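Local coordinates for beta-lactamase/D-alanine Carboxypeptidase (Yersinia pestis, PDB 3RJU), which probably hydrolyses beta-lactams or D-alanyl peptides as a serine enzyme of the beta-lactamase and penicillin-binding protein family, at residues Tyr262-Arg265 against Gly266-Val269. Numbering follows the deposited sequence.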
ATOM      1  N   TYR A 262      -4.259  15.874  -0.595  1.00 11.12           N
ATOM      2  CA  TYR A 262      -3.408  16.948  -1.113  1.00 11.62           C
ATOM      3  C   TYR A 262      -3.763  17.442  -2.496  1.00 11.34           C
ATOM      4  O   TYR A 262      -3.514  18.618  -2.814  1.00 13.77           O
ATOM      5  CB  TYR A 262      -1.925  16.565  -1.045  1.00 11.77           C
ATOM      6  CG  TYR A 262      -1.410  16.635   0.365  1.00 11.07           C
ATOM      7  CD1 TYR A 262      -0.819  17.796   0.864  1.00 12.77           C
ATOM      8  CD2 TYR A 262      -1.588  15.570   1.238  1.00 11.55           C
ATOM      9  CE1 TYR A 262      -0.368  17.866   2.175  1.00 12.12           C
ATOM     10  CE2 TYR A 262      -1.129  15.627   2.552  1.00 11.32           C
ATOM     11  CZ  TYR A 262      -0.541  16.779   3.023  1.00 11.68           C
ATOM     12  OH  TYR A 262      -0.105  16.839   4.325  1.00 12.93           O
ATOM     13  N   PHE A 263      -4.327  16.566  -3.332  1.00  9.99           N
ATOM     14  CA  PHE A 263      -4.744  16.982  -4.671  1.00 10.59           C
ATOM     15  C   PHE A 263      -6.145  16.480  -4.978  1.00 10.74           C
ATOM     16  O   PHE A 263      -6.378  15.271  -5.041  1.00 13.18           O
ATOM     17  CB  PHE A 263      -3.777  16.465  -5.748  1.00 11.38           C
ATOM     18  CG  PHE A 263      -2.381  16.995  -5.606  1.00 11.74           C
ATOM     19  CD1 PHE A 263      -1.986  18.165  -6.257  1.00 13.19           C
ATOM     20  CD2 PHE A 263      -1.456  16.333  -4.816  1.00 12.24           C
ATOM     21  CE1 PHE A 263      -0.699  18.662  -6.103  1.00 14.37           C
ATOM     22  CE2 PHE A 263      -0.172  16.817  -4.671  1.00 13.45           C
ATOM     23  CZ  PHE A 263       0.204  17.988  -5.307  1.00 14.59           C
ATOM     24  N   GLN A 264      -7.075  17.400  -5.187  1.00  9.89           N
ATOM     25  CA  GLN A 264      -8.357  17.029  -5.771  1.00 10.01           C
ATOM     26  C   GLN A 264      -8.113  16.661  -7.237  1.00  9.73           C
ATOM     27  O   GLN A 264      -7.194  17.194  -7.875  1.00 10.76           O
ATOM     28  CB  GLN A 264      -9.323  18.206  -5.696  1.00 12.98           C
ATOM     29  CG  GLN A 264      -9.671  18.597  -4.272  1.00 15.30           C
ATOM     30  CD  GLN A 264     -10.321  17.460  -3.491  1.00 18.05           C
ATOM     31  OE1 GLN A 264     -11.192  16.770  -3.999  1.00 19.60           O
ATOM     32  NE2 GLN A 264      -9.883  17.258  -2.250  1.00 19.62           N
ATOM     33  N   ARG A 265      -8.934  15.777  -7.789  1.00  9.15           N
ATOM     34  CA  ARG A 265      -8.729  15.343  -9.164  1.00  9.41           C
ATOM     35  C   ARG A 265      -8.663  16.539 -10.117  1.00  9.65           C
ATOM     36  O   ARG A 265      -7.817  16.595 -11.015  1.00 11.19           O
ATOM     37  CB  ARG A 265      -9.855  14.393  -9.598  1.00  9.29           C
ATOM     38  CG  ARG A 265      -9.535  13.651 -10.866  1.00 10.19           C
ATOM     39  CD  ARG A 265     -10.668  12.717 -11.292  1.00 11.59           C
ATOM     40  NE  ARG A 265     -10.316  11.971 -12.495  1.00 12.31           N
ATOM     41  CZ  ARG A 265      -9.654  10.813 -12.496  1.00 11.86           C
ATOM     42  NH1 ARG A 265      -9.291  10.237 -11.353  1.00 11.50           N
ATOM     43  NH2 ARG A 265      -9.348  10.227 -13.647  1.00 12.06           N
ATOM     44  N   GLY A 266      -9.550  17.508  -9.898  1.00 10.58           N
ATOM     45  CA  GLY A 266      -9.614  18.681 -10.742  1.00 11.19           C
ATOM     46  C   GLY A 266      -8.463  19.654 -10.552  1.00 12.56           C
ATOM     47  O   GLY A 266      -8.351  20.601 -11.329  1.00 14.93           O
ATOM     48  N   ASP A 267      -7.619  19.433  -9.535  1.00 11.28           N
ATOM     49  CA  ASP A 267      -6.459  20.296  -9.274  1.00 12.54           C
ATOM     50  C   ASP A 267      -5.273  19.872 -10.143  1.00  9.95           C
ATOM     51  O   ASP A 267      -4.230  20.538 -10.117  1.00 11.00           O
ATOM     52  CB  ASP A 267      -5.951  20.169  -7.824  1.00 16.25           C
ATOM     53  CG  ASP A 267      -6.905  20.698  -6.769  1.00 20.87           C
ATOM     54  OD1 ASP A 267      -7.721  21.600  -7.060  1.00 20.48           O
ATOM     55  OD2 ASP A 267      -6.784  20.195  -5.603  1.00 23.04           O
ATOM     56  N   LEU A 268      -5.393  18.732 -10.835  1.00  9.32           N
ATOM     57  CA  LEU A 268      -4.324  18.195 -11.689  1.00  9.24           C
ATOM     58  C   LEU A 268      -4.691  18.247 -13.163  1.00 10.25           C
ATOM     59  O   LEU A 268      -5.864  18.128 -13.539  1.00 11.70           O
ATOM     60  CB  LEU A 268      -4.026  16.736 -11.312  1.00  9.43           C
ATOM     61  CG  LEU A 268      -3.479  16.579  -9.901  1.00 10.40           C
ATOM     62  CD1 LEU A 268      -3.602  15.126  -9.459  1.00 12.42           C
ATOM     63  CD2 LEU A 268      -2.034  17.064  -9.849  1.00 12.68           C
ATOM     64  N   VAL A 269      -3.677  18.404 -14.009  1.00 11.52           N
ATOM     65  CA  VAL A 269      -3.903  18.427 -15.446  1.00 11.01           C
ATOM     66  C   VAL A 269      -4.333  17.047 -15.963  1.00 11.87           C
ATOM     67  O   VAL A 269      -5.232  16.937 -16.802  1.00 13.93           O
ATOM     68  CB  VAL A 269      -2.647  18.942 -16.174  1.00 11.45           C
ATOM     69  CG1 VAL A 269      -2.676  18.609 -17.685  1.00 13.16           C
ATOM     70  CG2 VAL A 269      -2.516  20.433 -15.919  1.00 12.43           C
TER
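The carboxylate of Asp267 turns back to accept the backbone N-H of Gln264, with Asp267 OD2 2.8 Å from Gln264 N. The bond is somewhat bent, and the donor reaches OD2 from above the carboxylate plane, 46° out of it. Asp267 holds CG beside its own backbone N (chi1 -67°), which swings the acid toward the start of the turn. In exchange, Asp267 N donates to Gln264 O over 2.8 Å, so the two residues are tied in both directions. An aspartate suits the place, since its short side chain carries an acceptor back to Gln264 N. Their side chains run alongside each other, Gln264 CB lying 3.2 Å from Asp267 OD2, with amide and carboxylate planes nearly perpendicular.

One residue on, Leu268 N donates to Arg265 O at 3.2 Å. These successive i to i+3 bonds describe a short 3-10 turn. On the side of the turn near Leu283, Leu268 crosses Phe263 at about a right angle: Leu268 CD2 lies 3.8 Å from Phe263 CD1, while Leu268 CD1 packs against Phe263 CB. Apolar groups suit this pairing, in which Leu268 is buried and also touches Leu283, while Phe263 stays partly exposed.

The extended chain of Arg265 carries NH1 to a salt bridge with Asp275 and a hydrogen bond to Ala280 O, a reach and a charge that suit arginine. Tyr262 and Phe263 both face Leu283 in a classic beta bulge, and the turn leads from strand 261-264, at the edge of the antiparallel sheet beside strand 282-284, toward strand 270-272, with Phe263 resting on Ser113 of helix 108-113.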